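Local coordinates for protein alpha-acetolactate decarboxylase (Bacillus subtilis subsp. subtilis str. 168, PDB 5XNE) that catalyses the decarboxylation of (2S)-2-acetolactate to (R)-acetoin and carbon dioxide, a step on the way from pyruvate to butanediol, at residues S2-S8 with K202-R208; T9-D15 with F215-L220; V17-D21 with F38-D42; F22-I27 with F72-T76. One frame throughout, in Å; residues are numbered along the deposited sequence.

Interaction 1 (S2-S8 with K202-R208)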
loop_
_atom_site.group_PDB
_atom_site.type_symbol
_atom_site.label_atom_id
_atom_site.label_comp_id
_atom_site.label_asym_id
_atom_site.label_seq_id
_atom_site.Cartn_x
_atom_site.Cartn_y
_atom_site.Cartn_z
ATOM N N SER B 2 10.134 7.984 -9.585
ATOM C CA SER B 2 10.125 8.162 -8.134
ATOM C C SER B 2 9.150 7.194 -7.480
ATOM O O SER B 2 8.542 7.501 -6.449
ATOM C CB SER B 2 9.763 9.603 -7.750
ATOM O OG SER B 2 10.110 9.875 -6.391
ATOM N N GLN B 3 8.994 6.018 -8.075
ATOM C CA GLN B 3 8.083 5.045 -7.495
ATOM C C GLN B 3 8.665 3.648 -7.454
ATOM O O GLN B 3 9.518 3.280 -8.272
ATOM C CB GLN B 3 6.764 5.008 -8.271
ATOM C CG GLN B 3 6.890 4.423 -9.673
ATOM C CD GLN B 3 5.556 4.263 -10.381
ATOM O OE1 GLN B 3 4.548 4.853 -9.987
ATOM N NE2 GLN B 3 5.547 3.464 -11.442
ATOM N N ILE B 4 8.178 2.878 -6.491
ATOM C CA ILE B 4 8.253 1.422 -6.548
ATOM C C ILE B 4 7.011 0.952 -7.301
ATOM O O ILE B 4 5.889 1.344 -6.955
ATOM C CB ILE B 4 8.275 0.780 -5.153
ATOM C CG1 ILE B 4 9.367 1.400 -4.271
ATOM C CG2 ILE B 4 8.419 -0.737 -5.272
ATOM C CD1 ILE B 4 10.784 1.156 -4.777
ATOM N N TYR B 5 7.199 0.145 -8.338
ATOM C CA TYR B 5 6.077 -0.466 -9.043
ATOM C C TYR B 5 5.887 -1.859 -8.468
ATOM O O TYR B 5 6.744 -2.736 -8.630
ATOM C CB TYR B 5 6.317 -0.540 -10.556
ATOM C CG TYR B 5 5.093 -0.964 -11.331
ATOM C CD1 TYR B 5 4.077 -0.056 -11.584
ATOM C CD2 TYR B 5 4.955 -2.264 -11.810
ATOM C CE1 TYR B 5 2.944 -0.412 -12.289
ATOM C CE2 TYR B 5 3.814 -2.636 -12.530
ATOM C CZ TYR B 5 2.818 -1.702 -12.758
ATOM O OH TYR B 5 1.674 -2.028 -13.459
ATOM N N GLN B 6 4.775 -2.043 -7.766
ATOM C CA GLN B 6 4.512 -3.258 -6.999
ATOM C C GLN B 6 3.447 -4.111 -7.679
ATOM O O GLN B 6 2.296 -3.681 -7.826
ATOM C CB GLN B 6 4.083 -2.891 -5.577
ATOM C CG GLN B 6 3.736 -4.061 -4.695
ATOM C CD GLN B 6 4.868 -5.040 -4.572
ATOM O OE1 GLN B 6 5.991 -4.659 -4.245
ATOM N NE2 GLN B 6 4.590 -6.316 -4.831
ATOM N N VAL B 7 3.836 -5.314 -8.103
ATOM C CA VAL B 7 2.915 -6.236 -8.764
ATOM C C VAL B 7 2.307 -7.174 -7.716
ATOM O O VAL B 7 2.996 -8.026 -7.146
ATOM C CB VAL B 7 3.637 -7.037 -9.870
ATOM C CG1 VAL B 7 2.744 -8.153 -10.410
ATOM C CG2 VAL B 7 4.062 -6.107 -11.002
ATOM N N SER B 8 1.015 -6.955 -7.441
ATOM C CA SER B 8 0.206 -7.738 -6.494
ATOM C C SER B 8 0.738 -7.710 -5.054
ATOM O O SER B 8 1.563 -6.849 -4.704
ATOM C CB SER B 8 0.078 -9.194 -6.973
ATOM O OG SER B 8 -1.006 -9.850 -6.320
ATOM N N LYS B 202 12.655 6.316 -2.813
ATOM C CA LYS B 202 11.426 6.506 -3.587
ATOM C C LYS B 202 10.275 7.038 -2.714
ATOM O O LYS B 202 10.081 6.566 -1.584
ATOM C CB LYS B 202 11.016 5.187 -4.261
ATOM C CG LYS B 202 12.029 4.663 -5.294
ATOM C CD LYS B 202 12.295 5.709 -6.367
ATOM C CE LYS B 202 13.271 5.222 -7.423
ATOM N NZ LYS B 202 14.482 4.754 -6.768
ATOM N N MET B 203 9.517 8.004 -3.251
ATOM C CA MET B 203 8.427 8.658 -2.512
ATOM C C MET B 203 7.041 8.150 -2.889
ATOM O O MET B 203 6.046 8.635 -2.372
ATOM C CB MET B 203 8.450 10.175 -2.735
ATOM C CG MET B 203 9.755 10.846 -2.380
ATOM S SD MET B 203 10.157 10.597 -0.647
ATOM C CE MET B 203 9.069 11.797 0.150
ATOM N N ASN B 204 6.978 7.208 -3.825
ATOM C CA ASN B 204 5.709 6.643 -4.264
ATOM C C ASN B 204 5.782 5.132 -4.294
ATOM O O ASN B 204 6.830 4.565 -4.609
ATOM C CB ASN B 204 5.310 7.107 -5.675
ATOM C CG ASN B 204 4.974 8.581 -5.757
ATOM O OD1 ASN B 204 3.795 8.976 -5.729
ATOM N ND2 ASN B 204 6.006 9.403 -5.899
ATOM N N MET B 205 4.669 4.484 -3.983
ATOM C CA MET B 205 4.522 3.069 -4.280
ATOM C C MET B 205 3.255 2.901 -5.092
ATOM O O MET B 205 2.176 3.280 -4.620
ATOM C CB MET B 205 4.439 2.214 -3.023
ATOM C CG MET B 205 4.190 0.751 -3.384
ATOM S SD MET B 205 3.410 -0.204 -2.100
ATOM C CE MET B 205 1.890 0.699 -1.852
ATOM N N ASN B 206 3.376 2.341 -6.292
ATOM C CA ASN B 206 2.182 2.058 -7.083
ATOM C C ASN B 206 1.904 0.576 -7.100
ATOM O O ASN B 206 2.663 -0.192 -7.696
ATOM C CB ASN B 206 2.280 2.539 -8.523
ATOM C CG ASN B 206 0.987 2.221 -9.307
ATOM O OD1 ASN B 206 0.060 3.010 -9.315
ATOM N ND2 ASN B 206 0.908 1.018 -9.885
ATOM N N LEU B 207 0.809 0.201 -6.454
ATOM C CA LEU B 207 0.370 -1.187 -6.393
ATOM C C LEU B 207 -0.549 -1.512 -7.560
ATOM O O LEU B 207 -1.582 -0.864 -7.737
ATOM C CB LEU B 207 -0.350 -1.441 -5.072
ATOM C CG LEU B 207 -1.046 -2.790 -4.931
ATOM C CD1 LEU B 207 -0.057 -3.953 -5.035
ATOM C CD2 LEU B 207 -1.798 -2.841 -3.611
ATOM N N ARG B 208 -0.160 -2.509 -8.351
ATOM C CA ARG B 208 -0.976 -2.990 -9.471
ATOM C C ARG B 208 -1.567 -4.353 -9.135
ATOM O O ARG B 208 -0.837 -5.302 -8.864
ATOM C CB ARG B 208 -0.128 -3.071 -10.736
ATOM C CG ARG B 208 -0.780 -3.805 -11.897
ATOM C CD ARG B 208 -2.051 -3.115 -12.371
ATOM N NE ARG B 208 -2.309 -3.436 -13.774
ATOM C CZ ARG B 208 -2.791 -4.597 -14.205
ATOM N NH1 ARG B 208 -3.074 -5.561 -13.349
ATOM N NH2 ARG B 208 -2.985 -4.799 -15.504
#

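Interaction 2 (T9-D15 with F215-L220)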
loop_
_atom_site.group_PDB
_atom_site.type_symbol
_atom_site.label_atom_id
_atom_site.label_comp_id
_atom_site.label_asym_id
_atom_site.label_seq_id
_atom_site.Cartn_x
_atom_site.Cartn_y
_atom_site.Cartn_z
ATOM N N THR B 9 0.244 -8.619 -4.215
ATOM C CA THR B 9 0.547 -8.566 -2.785
ATOM C C THR B 9 1.173 -9.839 -2.252
ATOM O O THR B 9 0.926 -10.947 -2.754
ATOM C CB THR B 9 -0.717 -8.285 -1.923
ATOM O OG1 THR B 9 -1.522 -9.477 -1.838
ATOM C CG2 THR B 9 -1.526 -7.139 -2.510
ATOM N N MET B 10 1.962 -9.685 -1.196
ATOM C CA MET B 10 2.574 -10.832 -0.555
ATOM C C MET B 10 1.506 -11.728 0.062
ATOM O O MET B 10 1.639 -12.950 0.051
ATOM C CB MET B 10 3.579 -10.387 0.519
ATOM C CG MET B 10 4.313 -11.529 1.174
ATOM S SD MET B 10 5.376 -12.383 -0.010
ATOM C CE MET B 10 5.948 -13.758 0.980
ATOM N N THR B 11 0.437 -11.131 0.569
ATOM C CA THR B 11 -0.596 -11.969 1.171
ATOM C C THR B 11 -1.326 -12.832 0.135
ATOM O O THR B 11 -1.816 -13.915 0.481
ATOM C CB THR B 11 -1.604 -11.147 1.947
ATOM O OG1 THR B 11 -2.192 -10.168 1.085
ATOM C CG2 THR B 11 -0.918 -10.468 3.152
ATOM N N SER B 12 -1.392 -12.393 -1.123
ATOM C CA SER B 12 -1.958 -13.258 -2.168
ATOM C C SER B 12 -1.039 -14.443 -2.434
ATOM O O SER B 12 -1.505 -15.585 -2.620
ATOM C CB SER B 12 -2.231 -12.463 -3.458
ATOM O OG SER B 12 -2.859 -13.275 -4.459
ATOM N N LEU B 13 0.270 -14.191 -2.436
ATOM C CA LEU B 13 1.231 -15.269 -2.558
ATOM C C LEU B 13 1.099 -16.260 -1.386
ATOM O O LEU B 13 1.109 -17.478 -1.591
ATOM C CB LEU B 13 2.655 -14.700 -2.640
ATOM C CG LEU B 13 3.684 -15.447 -3.478
ATOM C CD1 LEU B 13 3.301 -15.526 -4.960
ATOM C CD2 LEU B 13 5.062 -14.818 -3.285
ATOM N N LEU B 14 0.933 -15.743 -0.167
ATOM C CA LEU B 14 0.755 -16.601 1.003
ATOM C C LEU B 14 -0.415 -17.557 0.810
ATOM O O LEU B 14 -0.341 -18.717 1.215
ATOM C CB LEU B 14 0.527 -15.766 2.263
ATOM C CG LEU B 14 1.695 -14.996 2.872
ATOM C CD1 LEU B 14 1.218 -14.288 4.143
ATOM C CD2 LEU B 14 2.877 -15.919 3.162
ATOM N N ASP B 15 -1.477 -17.064 0.171
ATOM C CA ASP B 15 -2.701 -17.843 -0.031
ATOM C C ASP B 15 -2.582 -18.842 -1.191
ATOM O O ASP B 15 -3.545 -19.531 -1.528
ATOM C CB ASP B 15 -3.888 -16.906 -0.275
ATOM C CG ASP B 15 -5.234 -17.632 -0.217
ATOM O OD1 ASP B 15 -5.440 -18.422 0.727
ATOM O OD2 ASP B 15 -6.069 -17.428 -1.121
ATOM N N PHE B 215 -6.849 -14.114 -8.234
ATOM C CA PHE B 215 -6.645 -13.024 -7.295
ATOM C C PHE B 215 -7.984 -12.500 -6.788
ATOM O O PHE B 215 -8.141 -12.252 -5.596
ATOM C CB PHE B 215 -5.847 -11.882 -7.924
ATOM C CG PHE B 215 -5.617 -10.744 -6.972
ATOM C CD1 PHE B 215 -4.594 -10.814 -6.032
ATOM C CD2 PHE B 215 -6.445 -9.627 -6.985
ATOM C CE1 PHE B 215 -4.392 -9.777 -5.126
ATOM C CE2 PHE B 215 -6.252 -8.578 -6.072
ATOM C CZ PHE B 215 -5.222 -8.661 -5.149
ATOM N N PHE B 216 -8.942 -12.315 -7.692
ATOM C CA PHE B 216 -10.270 -11.826 -7.297
ATOM C C PHE B 216 -10.883 -12.697 -6.191
ATOM O O PHE B 216 -11.494 -12.192 -5.233
ATOM C CB PHE B 216 -11.227 -11.806 -8.490
ATOM C CG PHE B 216 -11.108 -10.592 -9.374
ATOM C CD1 PHE B 216 -9.864 -10.042 -9.687
ATOM C CD2 PHE B 216 -12.248 -10.016 -9.925
ATOM C CE1 PHE B 216 -9.767 -8.946 -10.512
ATOM C CE2 PHE B 216 -12.160 -8.901 -10.761
ATOM C CZ PHE B 216 -10.921 -8.370 -11.060
ATOM N N ASN B 217 -10.716 -14.013 -6.335
ATOM C CA ASN B 217 -11.342 -14.980 -5.432
ATOM C C ASN B 217 -10.490 -15.395 -4.230
ATOM O O ASN B 217 -10.939 -16.177 -3.390
ATOM C CB ASN B 217 -11.737 -16.232 -6.226
ATOM C CG ASN B 217 -12.827 -15.957 -7.235
ATOM O OD1 ASN B 217 -13.682 -15.100 -7.021
ATOM N ND2 ASN B 217 -12.806 -16.691 -8.352
ATOM N N ALA B 218 -9.268 -14.882 -4.144
ATOM C CA ALA B 218 -8.355 -15.243 -3.060
ATOM C C ALA B 218 -8.857 -14.800 -1.690
ATOM O O ALA B 218 -9.568 -13.798 -1.560
ATOM C CB ALA B 218 -6.971 -14.654 -3.309
ATOM N N ASN B 219 -8.447 -15.545 -0.665
ATOM C CA ASN B 219 -8.723 -15.171 0.717
ATOM C C ASN B 219 -7.524 -14.437 1.297
ATOM O O ASN B 219 -6.493 -15.041 1.608
ATOM C CB ASN B 219 -9.063 -16.408 1.550
ATOM C CG ASN B 219 -9.341 -16.074 3.000
ATOM O OD1 ASN B 219 -9.807 -14.979 3.323
ATOM N ND2 ASN B 219 -9.054 -17.021 3.888
ATOM N N LEU B 220 -7.653 -13.122 1.426
ATOM C CA LEU B 220 -6.538 -12.295 1.853
ATOM C C LEU B 220 -6.774 -11.747 3.247
ATOM O O LEU B 220 -6.208 -10.719 3.631
ATOM C CB LEU B 220 -6.313 -11.151 0.866
ATOM C CG LEU B 220 -6.075 -11.586 -0.579
ATOM C CD1 LEU B 220 -5.690 -10.405 -1.452
ATOM C CD2 LEU B 220 -4.996 -12.654 -0.625
HETATM O O HOH W 1 -4.052 -9.594 3.097
HETATM O O HOH W 2 -7.286 -19.027 2.480
#

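Interaction 3 (V17-D21 with F38-D42)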
loop_
_atom_site.group_PDB
_atom_site.type_symbol
_atom_site.label_atom_id
_atom_site.label_comp_id
_atom_site.label_asym_id
_atom_site.label_seq_id
_atom_site.Cartn_x
_atom_site.Cartn_y
_atom_site.Cartn_z
ATOM N N VAL B 17 -1.760 -18.173 -4.417
ATOM C CA VAL B 17 -2.051 -17.645 -5.737
ATOM C C VAL B 17 -0.713 -17.455 -6.433
ATOM O O VAL B 17 -0.067 -16.418 -6.300
ATOM C CB VAL B 17 -2.837 -16.333 -5.666
ATOM C CG1 VAL B 17 -3.048 -15.743 -7.047
ATOM C CG2 VAL B 17 -4.181 -16.576 -4.980
ATOM N N TYR B 18 -0.283 -18.477 -7.154
ATOM C CA TYR B 18 1.046 -18.437 -7.766
ATOM C C TYR B 18 1.027 -18.067 -9.238
ATOM O O TYR B 18 2.081 -17.966 -9.857
ATOM C CB TYR B 18 1.753 -19.782 -7.594
ATOM C CG TYR B 18 1.906 -20.206 -6.154
ATOM C CD1 TYR B 18 2.152 -19.270 -5.152
ATOM C CD2 TYR B 18 1.784 -21.541 -5.785
ATOM C CE1 TYR B 18 2.288 -19.658 -3.818
ATOM C CE2 TYR B 18 1.915 -21.934 -4.462
ATOM C CZ TYR B 18 2.160 -20.995 -3.482
ATOM O OH TYR B 18 2.285 -21.384 -2.172
ATOM N N ASP B 19 -0.156 -17.862 -9.801
ATOM C CA ASP B 19 -0.270 -17.516 -11.216
ATOM C C ASP B 19 -0.782 -16.088 -11.358
ATOM O O ASP B 19 -1.929 -15.814 -11.016
ATOM C CB ASP B 19 -1.216 -18.484 -11.942
ATOM C CG ASP B 19 -0.640 -19.891 -12.094
ATOM O OD1 ASP B 19 0.435 -20.195 -11.538
ATOM O OD2 ASP B 19 -1.292 -20.695 -12.780
ATOM N N GLY B 20 0.061 -15.174 -11.833
ATOM C CA GLY B 20 -0.390 -13.820 -12.103
ATOM C C GLY B 20 -0.525 -13.550 -13.591
ATOM O O GLY B 20 -0.353 -14.453 -14.411
ATOM N N ASP B 21 -0.837 -12.306 -13.944
ATOM C CA ASP B 21 -0.933 -11.940 -15.352
ATOM C C ASP B 21 0.095 -10.891 -15.772
ATOM O O ASP B 21 0.072 -10.426 -16.914
ATOM C CB ASP B 21 -2.354 -11.457 -15.681
ATOM C CG ASP B 21 -2.745 -10.200 -14.932
ATOM O OD1 ASP B 21 -2.030 -9.798 -13.988
ATOM O OD2 ASP B 21 -3.799 -9.610 -15.275
ATOM N N PHE B 38 8.108 -15.924 -10.151
ATOM C CA PHE B 38 7.483 -16.202 -11.437
ATOM C C PHE B 38 6.224 -17.024 -11.227
ATOM O O PHE B 38 6.014 -17.558 -10.140
ATOM C CB PHE B 38 8.431 -16.975 -12.351
ATOM C CG PHE B 38 9.653 -16.205 -12.756
ATOM C CD1 PHE B 38 10.715 -16.044 -11.877
ATOM C CD2 PHE B 38 9.749 -15.675 -14.028
ATOM C CE1 PHE B 38 11.834 -15.325 -12.260
ATOM C CE2 PHE B 38 10.882 -14.972 -14.420
ATOM C CZ PHE B 38 11.916 -14.794 -13.535
ATOM N N ASN B 39 5.416 -17.150 -12.271
ATOM C CA ASN B 39 4.245 -18.010 -12.179
ATOM C C ASN B 39 4.651 -19.420 -11.777
ATOM O O ASN B 39 5.738 -19.903 -12.129
ATOM C CB ASN B 39 3.468 -18.012 -13.493
ATOM C CG ASN B 39 2.459 -16.871 -13.559
ATOM O OD1 ASN B 39 2.603 -15.856 -12.853
ATOM N ND2 ASN B 39 1.430 -17.024 -14.395
ATOM N N LYS B 40 3.780 -20.045 -10.991
ATOM C CA LYS B 40 3.997 -21.373 -10.416
ATOM C C LYS B 40 5.140 -21.410 -9.394
ATOM O O LYS B 40 5.537 -22.492 -8.970
ATOM C CB LYS B 40 4.260 -22.411 -11.522
ATOM C CG LYS B 40 3.389 -22.256 -12.762
ATOM C CD LYS B 40 3.555 -23.457 -13.701
ATOM C CE LYS B 40 2.907 -24.693 -13.085
ATOM N NZ LYS B 40 1.448 -24.511 -12.814
ATOM N N LEU B 41 5.616 -20.237 -8.953
ATOM C CA LEU B 41 6.831 -20.137 -8.119
ATOM C C LEU B 41 8.029 -20.789 -8.808
ATOM O O LEU B 41 8.916 -21.325 -8.152
ATOM C CB LEU B 41 6.650 -20.778 -6.736
ATOM C CG LEU B 41 5.652 -20.176 -5.762
ATOM C CD1 LEU B 41 5.826 -20.854 -4.407
ATOM C CD2 LEU B 41 5.835 -18.667 -5.645
ATOM N N ASP B 42 8.066 -20.717 -10.133
ATOM C CA ASP B 42 9.154 -21.330 -10.885
ATOM C C ASP B 42 10.364 -20.399 -10.887
ATOM O O ASP B 42 10.649 -19.723 -11.879
ATOM C CB ASP B 42 8.686 -21.651 -12.299
ATOM C CG ASP B 42 9.714 -22.416 -13.108
ATOM O OD1 ASP B 42 10.744 -22.844 -12.542
ATOM O OD2 ASP B 42 9.473 -22.575 -14.324
#

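Interaction 4 (F22-I27 with F72-T76)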
loop_
_atom_site.group_PDB
_atom_site.type_symbol
_atom_site.label_atom_id
_atom_site.label_comp_id
_atom_site.label_asym_id
_atom_site.label_seq_id
_atom_site.Cartn_x
_atom_site.Cartn_y
_atom_site.Cartn_z
ATOM N N PHE B 22 1.002 -10.522 -14.872
ATOM C CA PHE B 22 2.050 -9.578 -15.255
ATOM C C PHE B 22 3.074 -10.223 -16.177
ATOM O O PHE B 22 3.708 -11.223 -15.831
ATOM C CB PHE B 22 2.764 -8.999 -14.038
ATOM C CG PHE B 22 3.847 -8.007 -14.402
ATOM C CD1 PHE B 22 3.529 -6.689 -14.686
ATOM C CD2 PHE B 22 5.176 -8.397 -14.455
ATOM C CE1 PHE B 22 4.531 -5.776 -15.022
ATOM C CE2 PHE B 22 6.179 -7.490 -14.789
ATOM C CZ PHE B 22 5.853 -6.190 -15.075
ATOM N N GLU B 23 3.238 -9.629 -17.350
ATOM C CA GLU B 23 4.139 -10.161 -18.363
ATOM C C GLU B 23 5.475 -9.444 -18.325
ATOM O O GLU B 23 5.515 -8.208 -18.430
ATOM C CB GLU B 23 3.508 -10.016 -19.740
ATOM C CG GLU B 23 4.259 -10.728 -20.840
ATOM C CD GLU B 23 3.319 -11.468 -21.759
ATOM O OE1 GLU B 23 2.084 -11.410 -21.523
ATOM O OE2 GLU B 23 3.797 -12.098 -22.727
ATOM N N LEU B 24 6.558 -10.202 -18.170
ATOM C CA LEU B 24 7.877 -9.597 -17.968
ATOM C C LEU B 24 8.359 -8.849 -19.221
ATOM O O LEU B 24 9.323 -8.086 -19.161
ATOM C CB LEU B 24 8.910 -10.653 -17.512
ATOM C CG LEU B 24 8.646 -11.250 -16.102
ATOM C CD1 LEU B 24 9.839 -11.916 -15.374
ATOM C CD2 LEU B 24 8.094 -10.214 -15.192
ATOM N N SER B 25 7.665 -9.012 -20.343
ATOM C CA SER B 25 7.956 -8.156 -21.487
ATOM C C SER B 25 7.753 -6.680 -21.129
ATOM O O SER B 25 8.304 -5.794 -21.778
ATOM C CB SER B 25 7.074 -8.528 -22.678
ATOM O OG SER B 25 5.741 -8.120 -22.439
ATOM N N GLU B 26 6.965 -6.405 -20.098
ATOM C CA GLU B 26 6.681 -5.024 -19.769
ATOM C C GLU B 26 7.559 -4.469 -18.658
ATOM O O GLU B 26 7.405 -3.310 -18.277
ATOM C CB GLU B 26 5.211 -4.882 -19.425
ATOM C CG GLU B 26 4.378 -4.958 -20.712
ATOM C CD GLU B 26 3.051 -5.558 -20.458
ATOM O OE1 GLU B 26 2.546 -5.342 -19.345
ATOM O OE2 GLU B 26 2.512 -6.239 -21.361
ATOM N N ILE B 27 8.502 -5.270 -18.169
ATOM C CA ILE B 27 9.471 -4.758 -17.191
ATOM C C ILE B 27 10.102 -3.408 -17.595
ATOM O O ILE B 27 10.122 -2.495 -16.782
ATOM C CB ILE B 27 10.585 -5.797 -16.915
ATOM C CG1 ILE B 27 10.029 -6.950 -16.068
ATOM C CG2 ILE B 27 11.791 -5.133 -16.219
ATOM C CD1 ILE B 27 11.029 -8.044 -15.783
ATOM N N PHE B 72 3.955 -11.892 -8.437
ATOM C CA PHE B 72 4.491 -11.030 -7.384
ATOM C C PHE B 72 5.903 -10.591 -7.728
ATOM O O PHE B 72 6.787 -11.422 -7.909
ATOM C CB PHE B 72 4.505 -11.760 -6.033
ATOM C CG PHE B 72 5.055 -10.933 -4.911
ATOM C CD1 PHE B 72 4.259 -9.982 -4.290
ATOM C CD2 PHE B 72 6.360 -11.086 -4.485
ATOM C CE1 PHE B 72 4.760 -9.196 -3.253
ATOM C CE2 PHE B 72 6.868 -10.301 -3.445
ATOM C CZ PHE B 72 6.059 -9.354 -2.830
ATOM N N CYS B 73 6.103 -9.278 -7.801
ATOM C CA CYS B 73 7.428 -8.727 -8.052
ATOM C C CYS B 73 7.380 -7.223 -7.791
ATOM O O CYS B 73 6.293 -6.638 -7.624
ATOM C CB CYS B 73 7.909 -9.051 -9.487
ATOM S SG CYS B 73 6.705 -8.830 -10.822
ATOM N N SER B 74 8.567 -6.609 -7.727
ATOM C CA SER B 74 8.706 -5.194 -7.392
ATOM C C SER B 74 9.782 -4.603 -8.308
ATOM O O SER B 74 10.843 -5.211 -8.451
ATOM C CB SER B 74 9.118 -5.006 -5.920
ATOM O OG SER B 74 8.313 -5.748 -5.012
ATOM N N PHE B 75 9.522 -3.428 -8.878
ATOM C CA PHE B 75 10.468 -2.785 -9.812
ATOM C C PHE B 75 10.667 -1.320 -9.510
ATOM O O PHE B 75 9.796 -0.667 -8.938
ATOM C CB PHE B 75 9.980 -2.906 -11.253
ATOM C CG PHE B 75 9.735 -4.306 -11.679
ATOM C CD1 PHE B 75 10.791 -5.132 -12.031
ATOM C CD2 PHE B 75 8.440 -4.802 -11.729
ATOM C CE1 PHE B 75 10.568 -6.447 -12.413
ATOM C CE2 PHE B 75 8.209 -6.117 -12.110
ATOM C CZ PHE B 75 9.269 -6.934 -12.460
ATOM N N THR B 76 11.813 -0.789 -9.930
ATOM C CA THR B 76 11.989 0.652 -9.918
ATOM C C THR B 76 13.033 1.023 -10.943
ATOM O O THR B 76 13.776 0.155 -11.426
ATOM C CB THR B 76 12.404 1.166 -8.532
ATOM O OG1 THR B 76 12.157 2.573 -8.454
ATOM C CG2 THR B 76 13.876 0.896 -8.273
#

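Interaction 1 (S2-S8 with K202-R208)
Ser-2 turns its carbonyl to Asn-204, whose ND2 donates to Ser-2 O over 3.2 Å from above the carbonyl plane; the backbone N atoms of Met-203 and Asn-204 add weak bonds. Gln-3 starts the parallel ladder opposite Asn-204, CB on Asn-204 CB (3.6 Å), its amide running beside Asn-206. From Ile-4 on, Ile-4 N, Gln-6 N and Ser-8 N donate to the carbonyls of Asn-204, Asn-206 and Arg-208, while Asn-206 N and Arg-208 N answer to Ile-4 O and Gln-6 O. The axes of the short strand segments approach to 4.4 Å, 17° from parallel. Tyr-5, its CG anti to the backbone N (chi1 -171°), lies alongside Asn-206 with ring and amide planes 9° apart, and its OH reaches Arg-208 CG at 3.4 Å. With an alanine here, the aliphatic stem of Arg-208 would probably lose its aromatic neighbour and be freer to swing. Gln-6 sets CG against Leu-207 CD1 (3.8 Å), while its amide binds Ser-8 O through NE2 and Ser-74 OG through OE1. Asn-204 OD1 bonds Asn-206 ND2 of the second subunit, and Asn-206 ND2 bonds Asn-204 OD1 there, so the continuing sheet meets part of this face's polar demand.

Interaction 2 (T9-D15 with F215-L220)
Leu-220 drives its CD2 methyl against the backbone of the short helix 10-14, reaching Ser-12 CA at 3.5 Å, closer than carbons usually pack, and Thr-11 O at 3.6 Å. The leucine's CG stands anti to its carbonyl carbon (chi1 -57°), and CD2 thereby meets the helix while CD1 lies nearer Thr-9. Beside it the Phe-215 ring presents its edge: Ser-12 OG lies there, near the ring plane, 3.4 Å from Phe-215 CD1. The helix thus packed is started by an N-cap: Thr-9 OG1 accepts from Ser-12 N at 3.0 Å, which ties the first turn to the residue that leads out of strand 3-7. Helix 225-232 also touches this helix, through Phe-225 on Thr-11 and Ile-229 on Leu-14. The other end of the contact, by contrast, is polar and looser. There Asp-15 OD2 takes the backbone N of Asn-219 at 3.1 Å, the donor coming from well above the carboxylate plane (58° out of it) and the Ala-218 methyl lying 3.6 Å from the same oxygen. A water bridges the exposed rim, donating a hydrogen bond to Asp-15 OD1 at 2.6 Å and accepting one from Asn-219 ND2.

Interaction 3 (V17-D21 with F38-D42)
Gly-20 N donates to Asn-39 OD1 at 2.8 Å with an N-H...O angle of 163°, although it approaches from above the plane of the amide carbonyl. The same amide returns a bond, Asn-39 ND2 to Gly-20 O at 3.1 Å, with the acceptor lying in the amide plane, so one side chain occupies both polar atoms of the glycine backbone. Gly-20 O has a second donor in Arg-69 NH2. Next door the main chains meet directly: Lys-40 N reaches Tyr-18 O at 2.9 Å, and Asn-39 CA lies 3.2 Å from that oxygen in a CA-H...O contact. Lys-40 N also gives a weak, long bond to Asp-19 OD1; that oxygen and Lys-40 NZ both bond Tyr-133 OH. Residues 38-41 form a tight turn with a weak Leu-41 N to Phe-38 O bond, and at its last position Leu-41 places CG over a face of the Tyr-18 ring, 3.8 Å from its centroid and 15° off the normal, a CH-pi contact. Replacing Asn-39 by a leucine is likely to leave Gly-20 N without its acceptor and Gly-20 O without one of its two donors, weakening this end of the contact. One backbone bond and a two-bond amide clasp thus join loops that lack strand pairing.

Interaction 4 (F22-I27 with F72-T76)
The rings of Phe-22 and Phe-75 come from opposite directions and meet obliquely, their planes 31° apart and their centroids 5.6 Å from each other, which is neither a stack nor an edge-to-face pair. Their nearest atoms are Phe-22 CE2 and Phe-75 CE2, 3.6 Å apart. Around these two rings the contact is an apolar core with a cysteine sulfur-aromatic interaction: Cys-73 SG also comes obliquely to Phe-22, 4.7 Å from the ring centroid and 40° off the normal. It joins two parts of the fold, since strand 22-23 pairs with strand 69-70 in a small antiparallel sheet, whereas strand 73-76 runs between strands 3-7 and 33-37 in the main beta framework. Cys-73 and Phe-75, two residues apart on that strand, both direct their CB toward the segment 22-27. On the other side of the contact, the chain passes through a 3-10 turn, closed by Glu-26 N to Glu-23 O, and brings Leu-24 and Ile-27 to Phe-75. Ile-27 crosses the phenylalanine at about a right angle, its CG1 3.7 Å from Phe-75 CZ, while Leu-24 CD2 stays at 4.4 Å from that same CZ. Leu-45 of strand 44-48 touches Leu-24, Cys-73 and Phe-75. Turned between its backbone N and carbonyl carbon (chi1 44°), the cysteine's SG comes to 4.0 Å from Phe-22 CD2.

From the N terminus, interaction 1 pairs strand 3-7 with the end of strand 195-208, closing a loop of nearly two hundred residues. The chain passes straight into helix 10-14, where interaction 2 closes a similar span onto helix 213-217 and what follows it; the two contacts cross, and Ser-8 OG touches Phe-215. Interactions 3 and 4 lie within both of these long loops and cross each other: 17-21 closes a short loop onto 38-42, and 22-27 a longer one onto 72-76, with Phe-38 packing on Leu-24. Strand 73-76 neighbours strand 3-7, which brings interaction 4 back to interaction 1, while Val-17 and Leu-41 meet the side chains of interaction 2.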